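Local coordinates for protein DNA-entry nuclease (Competence-specific nuclease) (Streptococcus agalactiae ILRI112, PDB 4QGO) that probably cleaves DNA, and perhaps RNA, without sequence specificity, as a beta-beta-alpha (His-Me finger) nuclease and virulence factor, at residues N16-A21 with V185-H190. The protein carries 1 engineered substitution. Numbering follows the deposited sequence.
Sequences NNLKNA and VPFAMH
Phe187 pushes its ring against Asn17, Leu18 and Ala21 of helix 12-22, packing that N-terminal helix on the central antiparallel sheet of the nuclease fold. Phe187 immediately precedes strand 188-195; it and Ala188 are together set opposite Leu177 of strand 170-177, each bonded to it through the backbone, a classic beta bulge. Asn17 CB makes a CH-pi contact over one face, 4.0 Å from the ring centroid and 17° off the normal, displaced toward the rim. Apolar contacts complete the grip. Ala21 CB, one helical turn after Asn17, meets the ring edge near its plane, 3.8 Å from Phe187 CZ, whereas Leu18 CB approaches Phe187 CE1 at 4.3 Å. Phe187 has CG between its own N and carbonyl carbon (chi1 70°), which aims the CG-CZ axis at the helix, while chi2 of 90° turns a face to Asn17 CB. Phe14, one turn earlier in the helix, packs edge-to-face with the Phe187 ring, and Leu18 also reaches Leu177 and Tyr34. No hydrogen bond joins the segments; the helix keeps its own, with Ala21 N donating to Asn17 O at 3.0 Å. That same Asn17 O makes the closest approach across the interface, 3.4 Å from Phe187 CZ.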
loop_
_atom_site.group_PDB
_atom_site.type_symbol
_atom_site.label_atom_id
_atom_site.label_comp_id
_atom_site.label_asym_id
_atom_site.label_seq_id
_atom_site.Cartn_x
_atom_site.Cartn_y
_atom_site.Cartn_z
ATOM N N ASN A 16 -5.755 -17.581 2.340
ATOM C CA ASN A 16 -4.726 -18.360 3.029
ATOM C C ASN A 16 -3.397 -17.601 3.080
ATOM O O ASN A 16 -2.729 -17.542 4.120
ATOM C CB ASN A 16 -4.545 -19.726 2.362
ATOM C CG ASN A 16 -5.725 -20.652 2.599
ATOM O OD1 ASN A 16 -6.587 -20.379 3.435
ATOM N ND2 ASN A 16 -5.763 -21.765 1.868
ATOM N N ASN A 17 -3.019 -17.000 1.956
ATOM C CA ASN A 17 -1.799 -16.200 1.918
ATOM C C ASN A 17 -1.892 -15.012 2.872
ATOM O O ASN A 17 -0.933 -14.706 3.589
ATOM C CB ASN A 17 -1.496 -15.742 0.493
ATOM C CG ASN A 17 -0.994 -16.872 -0.383
ATOM O OD1 ASN A 17 -0.319 -17.782 0.096
ATOM N ND2 ASN A 17 -1.323 -16.825 -1.668
ATOM N N LEU A 18 -3.054 -14.361 2.883
ATOM C CA LEU A 18 -3.295 -13.243 3.787
ATOM C C LEU A 18 -3.108 -13.686 5.237
ATOM O O LEU A 18 -2.404 -13.031 5.998
ATOM C CB LEU A 18 -4.697 -12.661 3.569
ATOM C CG LEU A 18 -5.050 -11.449 4.427
ATOM C CD1 LEU A 18 -4.045 -10.321 4.195
ATOM C CD2 LEU A 18 -6.473 -10.991 4.138
ATOM N N LYS A 19 -3.724 -14.806 5.607
ATOM C CA LYS A 19 -3.602 -15.320 6.970
ATOM C C LYS A 19 -2.151 -15.616 7.348
ATOM O O LYS A 19 -1.721 -15.306 8.460
ATOM C CB LYS A 19 -4.455 -16.578 7.147
ATOM C CG LYS A 19 -4.332 -17.212 8.523
ATOM N N ASN A 20 -1.400 -16.213 6.426
ATOM C CA ASN A 20 0.008 -16.503 6.674
ATOM C C ASN A 20 0.834 -15.238 6.864
ATOM O O ASN A 20 1.810 -15.229 7.615
ATOM C CB ASN A 20 0.608 -17.320 5.527
ATOM C CG ASN A 20 0.001 -18.706 5.411
ATOM O OD1 ASN A 20 -0.537 -19.246 6.378
ATOM N ND2 ASN A 20 0.095 -19.294 4.221
ATOM N N ALA A 21 0.444 -14.169 6.177
ATOM C CA ALA A 21 1.213 -12.932 6.199
ATOM C C ALA A 21 0.913 -12.045 7.405
ATOM O O ALA A 21 1.785 -11.307 7.861
ATOM C CB ALA A 21 0.987 -12.164 4.916
ATOM N N VAL A 185 6.880 -9.635 -6.253
ATOM C CA VAL A 185 5.757 -8.701 -6.167
ATOM C C VAL A 185 4.895 -9.070 -4.964
ATOM O O VAL A 185 4.587 -10.238 -4.752
ATOM C CB VAL A 185 4.889 -8.771 -7.452
ATOM C CG1 VAL A 185 3.713 -7.799 -7.379
ATOM C CG2 VAL A 185 5.738 -8.505 -8.682
ATOM N N PRO A 186 4.490 -8.071 -4.162
ATOM C CA PRO A 186 3.626 -8.372 -3.019
ATOM C C PRO A 186 2.218 -8.728 -3.489
ATOM O O PRO A 186 1.765 -8.185 -4.493
ATOM C CB PRO A 186 3.611 -7.049 -2.240
ATOM C CG PRO A 186 3.823 -6.004 -3.274
ATOM C CD PRO A 186 4.774 -6.627 -4.287
ATOM N N PHE A 187 1.533 -9.615 -2.775
ATOM C CA PHE A 187 0.165 -9.956 -3.157
ATOM C C PHE A 187 -0.857 -8.998 -2.549
ATOM O O PHE A 187 -2.032 -9.019 -2.929
ATOM C CB PHE A 187 -0.185 -11.420 -2.804
ATOM C CG PHE A 187 -0.317 -11.676 -1.321
ATOM C CD1 PHE A 187 -1.544 -11.528 -0.679
ATOM C CD2 PHE A 187 0.789 -12.059 -0.568
ATOM C CE1 PHE A 187 -1.666 -11.745 0.698
ATOM C CE2 PHE A 187 0.678 -12.286 0.795
ATOM C CZ PHE A 187 -0.552 -12.138 1.430
ATOM N N ALA A 188 -0.418 -8.170 -1.598
ATOM C CA ALA A 188 -1.299 -7.188 -0.985
ATOM C C ALA A 188 -0.477 -6.105 -0.338
ATOM O O ALA A 188 0.714 -6.283 -0.087
ATOM C CB ALA A 188 -2.196 -7.846 0.067
ATOM N N MET A 189 -1.114 -4.968 -0.080
ATOM C CA MET A 189 -0.481 -3.891 0.659
ATOM C C MET A 189 -1.203 -3.688 1.989
ATOM O O MET A 189 -2.391 -3.388 2.018
ATOM C CB MET A 189 -0.472 -2.596 -0.167
ATOM C CG MET A 189 0.333 -2.694 -1.456
ATOM S SD MET A 189 2.116 -2.737 -1.184
ATOM C CE MET A 189 2.439 -0.991 -0.932
ATOM N N HIS A 190 -0.476 -3.855 3.093
ATOM C CA HIS A 190 -1.052 -3.691 4.422
ATOM C C HIS A 190 -0.928 -2.229 4.847
ATOM O O HIS A 190 0.183 -1.720 4.953
ATOM C CB HIS A 190 -0.295 -4.609 5.397
ATOM C CG HIS A 190 -0.867 -4.665 6.780
ATOM N ND1 HIS A 190 -0.206 -5.299 7.812
ATOM C CD2 HIS A 190 -2.025 -4.196 7.303
ATOM C CE1 HIS A 190 -0.929 -5.205 8.914
ATOM N NE2 HIS A 190 -2.040 -4.548 8.632
#